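Local coordinates for hypothetical protein (Staphylococcus aureus subsp. aureus, PDB 1QYI) that is of unknown function but carries a HAD-hydrolase-like region, and so is probably a member of the haloacid dehalogenase superfamily, at residues Asn57-Leu69 / Asn127-Asn139. Residues are numbered along the deposited sequence; the frame is centred on the assembly and turned at random.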
ATOM      1  N   ASN A  57       1.272  -1.115  17.271  1.00 25.72           N
ATOM      2  CA  ASN A  57       1.316  -2.302  18.088  1.00 27.41           C
ATOM      3  C   ASN A  57      -0.008  -2.508  18.809  1.00 28.40           C
ATOM      4  O   ASN A  57      -0.536  -3.618  18.838  1.00 29.82           O
ATOM      5  CB  ASN A  57       2.445  -2.196  19.100  1.00 27.73           C
ATOM      6  CG  ASN A  57       2.472  -3.365  20.038  1.00 30.49           C
ATOM      7  OD1 ASN A  57       2.506  -4.515  19.602  1.00 32.27           O
ATOM      8  ND2 ASN A  57       2.453  -3.090  21.337  1.00 32.58           N
ATOM      9  N   ARG A  58      -0.552  -1.443  19.390  1.00 28.38           N
ATOM     10  CA  ARG A  58      -1.821  -1.550  20.105  1.00 28.04           C
ATOM     11  C   ARG A  58      -2.985  -1.880  19.174  1.00 27.69           C
ATOM     12  O   ARG A  58      -3.749  -2.809  19.432  1.00 27.74           O
ATOM     13  CB  ARG A  58      -2.146  -0.248  20.839  1.00 29.01           C
ATOM     14  CG  ARG A  58      -1.272   0.079  22.027  1.00 30.61           C
ATOM     15  CD  ARG A  58      -1.879   1.264  22.753  1.00 31.86           C
ATOM     16  NE  ARG A  58      -3.201   0.918  23.287  1.00 34.77           N
ATOM     17  CZ  ARG A  58      -4.139   1.800  23.621  1.00 34.13           C
ATOM     18  NH1 ARG A  58      -3.914   3.102  23.477  1.00 34.63           N
ATOM     19  NH2 ARG A  58      -5.300   1.380  24.101  1.00 33.20           N
ATOM     20  N   ILE A  59      -3.119  -1.104  18.101  1.00 27.84           N
ATOM     21  CA  ILE A  59      -4.202  -1.293  17.139  1.00 27.20           C
ATOM     22  C   ILE A  59      -4.206  -2.693  16.519  1.00 27.77           C
ATOM     23  O   ILE A  59      -5.212  -3.395  16.590  1.00 28.60           O
ATOM     24  CB  ILE A  59      -4.139  -0.227  15.998  1.00 26.38           C
ATOM     25  CG1 ILE A  59      -4.193   1.184  16.584  1.00 25.34           C
ATOM     26  CG2 ILE A  59      -5.311  -0.414  15.035  1.00 27.76           C
ATOM     27  CD1 ILE A  59      -5.440   1.460  17.421  1.00 26.09           C
ATOM     28  N   PHE A  60      -3.084  -3.105  15.932  1.00 27.49           N
ATOM     29  CA  PHE A  60      -2.995  -4.414  15.292  1.00 28.23           C
ATOM     30  C   PHE A  60      -2.555  -5.602  16.159  1.00 28.74           C
ATOM     31  O   PHE A  60      -2.495  -6.734  15.670  1.00 27.36           O
ATOM     32  CB  PHE A  60      -2.087  -4.333  14.055  1.00 27.46           C
ATOM     33  CG  PHE A  60      -2.586  -3.407  12.986  1.00 27.10           C
ATOM     34  CD1 PHE A  60      -3.881  -3.522  12.497  1.00 25.94           C
ATOM     35  CD2 PHE A  60      -1.752  -2.421  12.456  1.00 28.42           C
ATOM     36  CE1 PHE A  60      -4.346  -2.670  11.493  1.00 27.03           C
ATOM     37  CE2 PHE A  60      -2.205  -1.564  11.450  1.00 27.92           C
ATOM     38  CZ  PHE A  60      -3.502  -1.687  10.968  1.00 27.53           C
ATOM     39  N   GLN A  61      -2.249  -5.347  17.430  1.00 28.72           N
ATOM     40  CA  GLN A  61      -1.828  -6.394  18.360  1.00 28.68           C
ATOM     41  C   GLN A  61      -0.614  -7.179  17.857  1.00 29.43           C
ATOM     42  O   GLN A  61      -0.703  -8.372  17.542  1.00 28.95           O
ATOM     43  CB  GLN A  61      -2.988  -7.349  18.622  1.00 29.20           C
ATOM     44  CG  GLN A  61      -4.204  -6.668  19.202  1.00 30.51           C
ATOM     45  CD  GLN A  61      -4.037  -6.314  20.666  1.00 30.90           C
ATOM     46  OE1 GLN A  61      -4.093  -7.181  21.539  1.00 32.74           O
ATOM     47  NE2 GLN A  61      -3.819  -5.035  20.941  1.00 31.93           N
ATOM     48  N   LYS A  62       0.525  -6.502  17.788  1.00 29.45           N
ATOM     49  CA  LYS A  62       1.752  -7.120  17.315  1.00 30.56           C
ATOM     50  C   LYS A  62       1.610  -7.539  15.863  1.00 31.23           C
ATOM     51  O   LYS A  62       2.277  -8.467  15.409  1.00 31.94           O
ATOM     52  CB  LYS A  62       2.124  -8.343  18.162  1.00 30.97           C
ATOM     53  CG  LYS A  62       2.840  -8.024  19.481  1.00 30.56           C
ATOM     54  CD  LYS A  62       4.153  -7.274  19.248  1.00 27.08           C
ATOM     55  CE  LYS A  62       4.864  -6.977  20.562  1.00 26.84           C
ATOM     56  NZ  LYS A  62       6.165  -6.269  20.373  1.00 27.07           N
ATOM     57  N   ASP A  63       0.732  -6.858  15.137  1.00 30.30           N
ATOM     58  CA  ASP A  63       0.526  -7.156  13.724  1.00 28.95           C
ATOM     59  C   ASP A  63      -0.235  -8.448  13.461  1.00 28.38           C
ATOM     60  O   ASP A  63      -0.351  -8.890  12.311  1.00 29.11           O
ATOM     61  CB  ASP A  63       1.871  -7.175  13.005  1.00 26.33           C
ATOM     62  CG  ASP A  63       2.372  -5.783  12.699  1.00 26.14           C
ATOM     63  OD1 ASP A  63       1.899  -4.820  13.355  1.00 22.61           O
ATOM     64  OD2 ASP A  63       3.245  -5.648  11.814  1.00 25.62           O
ATOM     65  N   LYS A  64      -0.764  -9.047  14.525  1.00 28.10           N
ATOM     66  CA  LYS A  64      -1.539 -10.269  14.394  1.00 27.50           C
ATOM     67  C   LYS A  64      -2.778  -9.992  13.536  1.00 26.72           C
ATOM     68  O   LYS A  64      -3.086 -10.762  12.632  1.00 25.91           O
ATOM     69  CB  LYS A  64      -1.910 -10.797  15.791  1.00 28.32           C
ATOM     70  CG  LYS A  64      -0.722 -11.450  16.523  1.00 31.36           C
ATOM     71  CD  LYS A  64      -1.095 -12.152  17.837  1.00 32.30           C
ATOM     72  CE  LYS A  64      -1.593 -11.183  18.905  1.00 34.24           C
ATOM     73  NZ  LYS A  64      -1.795 -11.861  20.224  1.00 33.96           N
ATOM     74  N   ILE A  65      -3.463  -8.880  13.819  1.00 27.77           N
ATOM     75  CA  ILE A  65      -4.662  -8.454  13.084  1.00 26.36           C
ATOM     76  C   ILE A  65      -4.253  -8.126  11.646  1.00 24.62           C
ATOM     77  O   ILE A  65      -4.938  -8.482  10.686  1.00 22.25           O
ATOM     78  CB  ILE A  65      -5.288  -7.167  13.709  1.00 27.71           C
ATOM     79  CG1 ILE A  65      -5.673  -7.408  15.167  1.00 29.68           C
ATOM     80  CG2 ILE A  65      -6.544  -6.759  12.943  1.00 28.22           C
ATOM     81  CD1 ILE A  65      -6.218  -6.172  15.864  1.00 30.22           C
ATOM     82  N   LEU A  66      -3.114  -7.455  11.520  1.00 25.39           N
ATOM     83  CA  LEU A  66      -2.573  -7.040  10.234  1.00 27.27           C
ATOM     84  C   LEU A  66      -2.200  -8.210   9.320  1.00 28.32           C
ATOM     85  O   LEU A  66      -2.356  -8.124   8.100  1.00 27.04           O
ATOM     86  CB  LEU A  66      -1.357  -6.144  10.471  1.00 26.58           C
ATOM     87  CG  LEU A  66      -0.504  -5.694   9.283  1.00 28.85           C
ATOM     88  CD1 LEU A  66      -1.369  -5.101   8.175  1.00 28.78           C
ATOM     89  CD2 LEU A  66       0.509  -4.673   9.777  1.00 29.54           C
ATOM     90  N   ASN A  67      -1.716  -9.301   9.910  1.00 28.95           N
ATOM     91  CA  ASN A  67      -1.336 -10.480   9.137  1.00 30.33           C
ATOM     92  C   ASN A  67      -2.522 -11.389   8.827  1.00 31.62           C
ATOM     93  O   ASN A  67      -2.499 -12.133   7.841  1.00 31.79           O
ATOM     94  CB  ASN A  67      -0.264 -11.281   9.877  1.00 31.31           C
ATOM     95  CG  ASN A  67       1.059 -10.554   9.941  1.00 33.06           C
ATOM     96  OD1 ASN A  67       1.581 -10.110   8.917  1.00 35.82           O
ATOM     97  ND2 ASN A  67       1.612 -10.425  11.144  1.00 31.49           N
ATOM     98  N   LYS A  68      -3.553 -11.335   9.668  1.00 32.04           N
ATOM     99  CA  LYS A  68      -4.745 -12.151   9.465  1.00 35.24           C
ATOM    100  C   LYS A  68      -5.496 -11.628   8.241  1.00 36.68           C
ATOM    101  O   LYS A  68      -5.981 -12.407   7.425  1.00 37.13           O
ATOM    102  CB  LYS A  68      -5.663 -12.088  10.695  1.00 37.25           C
ATOM    103  CG  LYS A  68      -6.454 -13.375  10.995  1.00 37.06           C
ATOM    104  CD  LYS A  68      -7.152 -13.962   9.765  1.00 39.40           C
ATOM    105  CE  LYS A  68      -8.045 -15.159  10.121  1.00 39.36           C
ATOM    106  NZ  LYS A  68      -7.311 -16.285  10.771  1.00 40.62           N
ATOM    107  N   LEU A  69      -5.584 -10.304   8.121  1.00 38.31           N
ATOM    108  CA  LEU A  69      -6.273  -9.669   7.001  1.00 37.83           C
ATOM    109  C   LEU A  69      -5.583 -10.023   5.694  1.00 38.54           C
ATOM    110  O   LEU A  69      -6.222 -10.082   4.643  1.00 41.10           O
ATOM    111  CB  LEU A  69      -6.286  -8.152   7.180  1.00 36.74           C
ATOM    112  CG  LEU A  69      -6.909  -7.619   8.476  1.00 36.68           C
ATOM    113  CD1 LEU A  69      -6.634  -6.128   8.583  1.00 37.22           C
ATOM    114  CD2 LEU A  69      -8.401  -7.893   8.494  1.00 36.42           C
ATOM    115  N   ASN A 127     -14.177   0.873  27.244  1.00 24.15           N
ATOM    116  CA  ASN A 127     -12.822   0.307  27.184  1.00 27.04           C
ATOM    117  C   ASN A 127     -12.580  -0.254  25.775  1.00 29.55           C
ATOM    118  O   ASN A 127     -13.344  -1.078  25.283  1.00 30.54           O
ATOM    119  CB  ASN A 127     -12.626  -0.789  28.247  1.00 25.20           C
ATOM    120  CG  ASN A 127     -12.859  -0.276  29.678  1.00 23.00           C
ATOM    121  OD1 ASN A 127     -12.435   0.829  30.036  1.00 15.69           O
ATOM    122  ND2 ASN A 127     -13.523  -1.088  30.498  1.00 21.82           N
ATOM    123  N   LEU A 128     -11.501   0.192  25.142  1.00 32.57           N
ATOM    124  CA  LEU A 128     -11.171  -0.188  23.772  1.00 36.08           C
ATOM    125  C   LEU A 128     -11.287  -1.647  23.327  1.00 37.52           C
ATOM    126  O   LEU A 128     -11.968  -1.938  22.334  1.00 39.24           O
ATOM    127  CB  LEU A 128      -9.779   0.327  23.431  1.00 37.66           C
ATOM    128  CG  LEU A 128      -9.428   0.332  21.946  1.00 39.42           C
ATOM    129  CD1 LEU A 128     -10.559   0.913  21.093  1.00 38.28           C
ATOM    130  CD2 LEU A 128      -8.167   1.153  21.792  1.00 39.95           C
ATOM    131  N   ASN A 129     -10.628  -2.551  24.048  1.00 36.22           N
ATOM    132  CA  ASN A 129     -10.629  -3.974  23.706  1.00 36.71           C
ATOM    133  C   ASN A 129     -10.095  -4.169  22.279  1.00 37.27           C
ATOM    134  O   ASN A 129     -10.819  -4.611  21.379  1.00 36.92           O
ATOM    135  CB  ASN A 129     -12.039  -4.563  23.827  1.00 36.34           C
ATOM    136  CG  ASN A 129     -12.087  -6.057  23.511  1.00 36.33           C
ATOM    137  OD1 ASN A 129     -13.163  -6.652  23.458  1.00 40.39           O
ATOM    138  ND2 ASN A 129     -10.924  -6.665  23.303  1.00 34.31           N
ATOM    139  N   GLU A 130      -8.815  -3.850  22.092  1.00 38.26           N
ATOM    140  CA  GLU A 130      -8.164  -3.942  20.788  1.00 38.20           C
ATOM    141  C   GLU A 130      -7.918  -5.354  20.284  1.00 37.86           C
ATOM    142  O   GLU A 130      -7.109  -5.572  19.387  1.00 37.79           O
ATOM    143  CB  GLU A 130      -6.849  -3.138  20.790  1.00 38.48           C
ATOM    144  CG  GLU A 130      -6.022  -3.210  22.073  1.00 38.06           C
ATOM    145  CD  GLU A 130      -6.691  -2.532  23.262  1.00 36.94           C
ATOM    146  OE1 GLU A 130      -6.792  -1.285  23.272  1.00 36.82           O
ATOM    147  OE2 GLU A 130      -7.125  -3.260  24.181  1.00 33.94           O
ATOM    148  N   GLN A 131      -8.638  -6.313  20.842  1.00 38.18           N
ATOM    149  CA  GLN A 131      -8.484  -7.692  20.415  1.00 38.82           C
ATOM    150  C   GLN A 131      -9.748  -8.102  19.639  1.00 39.44           C
ATOM    151  O   GLN A 131      -9.750  -9.082  18.887  1.00 38.87           O
ATOM    152  CB  GLN A 131      -8.296  -8.590  21.638  1.00 39.74           C
ATOM    153  CG  GLN A 131      -7.677  -9.948  21.345  1.00 41.70           C
ATOM    154  CD  GLN A 131      -6.156  -9.952  21.401  1.00 42.47           C
ATOM    155  OE1 GLN A 131      -5.472  -9.421  20.520  1.00 44.33           O
ATOM    156  NE2 GLN A 131      -5.621 -10.539  22.458  1.00 43.51           N
ATOM    157  N   LEU A 132     -10.816  -7.327  19.811  1.00 39.34           N
ATOM    158  CA  LEU A 132     -12.088  -7.600  19.156  1.00 39.98           C
ATOM    159  C   LEU A 132     -11.996  -7.880  17.651  1.00 41.87           C
ATOM    160  O   LEU A 132     -12.504  -8.901  17.175  1.00 41.98           O
ATOM    161  CB  LEU A 132     -13.066  -6.443  19.397  1.00 38.20           C
ATOM    162  CG  LEU A 132     -14.491  -6.701  18.896  1.00 38.91           C
ATOM    163  CD1 LEU A 132     -15.074  -7.900  19.629  1.00 40.19           C
ATOM    164  CD2 LEU A 132     -15.352  -5.470  19.118  1.00 39.05           C
ATOM    165  N   PRO A 133     -11.350  -6.980  16.879  1.00 42.46           N
ATOM    166  CA  PRO A 133     -11.246  -7.214  15.434  1.00 40.92           C
ATOM    167  C   PRO A 133     -10.643  -8.576  15.092  1.00 39.66           C
ATOM    168  O   PRO A 133     -11.094  -9.248  14.162  1.00 38.64           O
ATOM    169  CB  PRO A 133     -10.397  -6.036  14.948  1.00 41.22           C
ATOM    170  CG  PRO A 133      -9.612  -5.633  16.164  1.00 42.62           C
ATOM    171  CD  PRO A 133     -10.608  -5.769  17.278  1.00 41.85           C
ATOM    172  N   LEU A 134      -9.639  -8.985  15.858  1.00 39.68           N
ATOM    173  CA  LEU A 134      -8.985 -10.270  15.638  1.00 39.89           C
ATOM    174  C   LEU A 134      -9.934 -11.411  15.984  1.00 40.44           C
ATOM    175  O   LEU A 134      -9.930 -12.454  15.336  1.00 40.01           O
ATOM    176  CB  LEU A 134      -7.729 -10.370  16.501  1.00 38.84           C
ATOM    177  CG  LEU A 134      -6.894 -11.632  16.328  1.00 38.31           C
ATOM    178  CD1 LEU A 134      -6.315 -11.666  14.925  1.00 39.12           C
ATOM    179  CD2 LEU A 134      -5.788 -11.650  17.361  1.00 39.63           C
ATOM    180  N   GLN A 135     -10.736 -11.206  17.023  1.00 41.82           N
ATOM    181  CA  GLN A 135     -11.694 -12.211  17.460  1.00 43.21           C
ATOM    182  C   GLN A 135     -12.953 -12.091  16.603  1.00 44.44           C
ATOM    183  O   GLN A 135     -13.976 -12.723  16.866  1.00 46.27           O
ATOM    184  CB  GLN A 135     -12.031 -12.001  18.930  1.00 43.69           C
ATOM    185  CG  GLN A 135     -10.814 -12.064  19.843  1.00 43.74           C
ATOM    186  CD  GLN A 135     -11.145 -11.672  21.269  1.00 43.66           C
ATOM    187  OE1 GLN A 135     -10.340 -11.866  22.177  1.00 43.93           O
ATOM    188  NE2 GLN A 135     -12.333 -11.109  21.469  1.00 43.61           N
ATOM    189  N   PHE A 136     -12.863 -11.259  15.575  1.00 44.97           N
ATOM    190  CA  PHE A 136     -13.959 -11.057  14.648  1.00 44.85           C
ATOM    191  C   PHE A 136     -13.701 -11.919  13.413  1.00 45.23           C
ATOM    192  O   PHE A 136     -14.610 -12.559  12.893  1.00 45.31           O
ATOM    193  CB  PHE A 136     -14.041  -9.579  14.251  1.00 44.42           C
ATOM    194  CG  PHE A 136     -14.770  -9.338  12.959  1.00 43.79           C
ATOM    195  CD1 PHE A 136     -16.145  -9.536  12.865  1.00 44.60           C
ATOM    196  CD2 PHE A 136     -14.072  -8.943  11.821  1.00 43.23           C
ATOM    197  CE1 PHE A 136     -16.810  -9.342  11.655  1.00 45.17           C
ATOM    198  CE2 PHE A 136     -14.727  -8.748  10.610  1.00 43.90           C
ATOM    199  CZ  PHE A 136     -16.097  -8.949  10.524  1.00 44.79           C
ATOM    200  N   LEU A 137     -12.450 -11.930  12.964  1.00 45.23           N
ATOM    201  CA  LEU A 137     -12.041 -12.680  11.779  1.00 46.60           C
ATOM    202  C   LEU A 137     -11.972 -14.189  12.009  1.00 48.54           C
ATOM    203  O   LEU A 137     -11.885 -14.964  11.057  1.00 47.13           O
ATOM    204  CB  LEU A 137     -10.680 -12.165  11.295  1.00 43.55           C
ATOM    205  CG  LEU A 137     -10.552 -10.646  11.124  1.00 39.40           C
ATOM    206  CD1 LEU A 137      -9.100 -10.287  10.995  1.00 38.00           C
ATOM    207  CD2 LEU A 137     -11.350 -10.174   9.929  1.00 35.82           C
ATOM    208  N   ASP A 138     -12.006 -14.591  13.279  1.00 52.18           N
ATOM    209  CA  ASP A 138     -11.954 -15.998  13.681  1.00 54.68           C
ATOM    210  C   ASP A 138     -12.576 -16.931  12.659  1.00 56.11           C
ATOM    211  O   ASP A 138     -11.929 -17.866  12.194  1.00 56.20           O
ATOM    212  CB  ASP A 138     -12.654 -16.178  15.030  1.00 56.63           C
ATOM    213  CG  ASP A 138     -11.742 -15.862  16.200  1.00 59.57           C
ATOM    214  OD1 ASP A 138     -12.252 -15.691  17.332  1.00 60.56           O
ATOM    215  OD2 ASP A 138     -10.505 -15.813  15.986  1.00 59.94           O
ATOM    216  N   ASN A 139     -13.836 -16.685  12.320  1.00 56.40           N
ATOM    217  CA  ASN A 139     -14.528 -17.512  11.337  1.00 57.42           C
ATOM    218  C   ASN A 139     -15.057 -16.654  10.191  1.00 57.08           C
ATOM    219  O   ASN A 139     -16.221 -16.260  10.182  1.00 57.97           O
ATOM    220  CB  ASN A 139     -15.672 -18.289  12.006  1.00 57.98           C
ATOM    221  CG  ASN A 139     -16.650 -17.382  12.732  1.00 60.24           C
ATOM    222  OD1 ASN A 139     -16.459 -16.165  12.794  1.00 60.82           O
ATOM    223  ND2 ASN A 139     -17.704 -17.972  13.291  1.00 59.09           N
TER
HETATM  224  O   HOH W   1      -7.534  -3.682  17.604  1.00 25.62           O
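Glu130 OE1 accepts Arg58 NH2 at 3.2 Å across the contact, a salt bridge of modest geometry: the N-H...O angle is 139° and the nitrogen stands above the carboxylate plane. A chi1 of 39° holds Glu130 CG between its backbone N and carbonyl carbon, against Arg58 O and Gln61 NE2, and the bend at chi2 (-67°) then turns the carboxylate toward Arg58. The Gln61 amide is held flat from its own side, since Gln61 NE2 donates to Arg58 O at 2.7 Å, within the amide plane and on a carbonyl lone pair; Glu130 CG then rests 3.1 Å from Gln61 NE2. Beside this polar patch a water bridges two backbone carbonyls, Ile59 O and Glu130 O, donating to both.

Beyond it the contact turns apolar. Ile65 reaches with CD1 to Pro133 CG (3.4 Å) and meets Leu134 CB with CG1 (3.8 Å), the two side chains crossing at a slant, while Leu137 CD1 meets Leu69 CD2 at 3.5 Å. Pro133 also leans on helix 77-93. Two consecutive helices, 49-60 and 64-71, joined by a tight type I' turn from Gln61 to Lys64, thus pack against an irregular segment with one short, weakly bonded helical turn within the chain's all-helical portion.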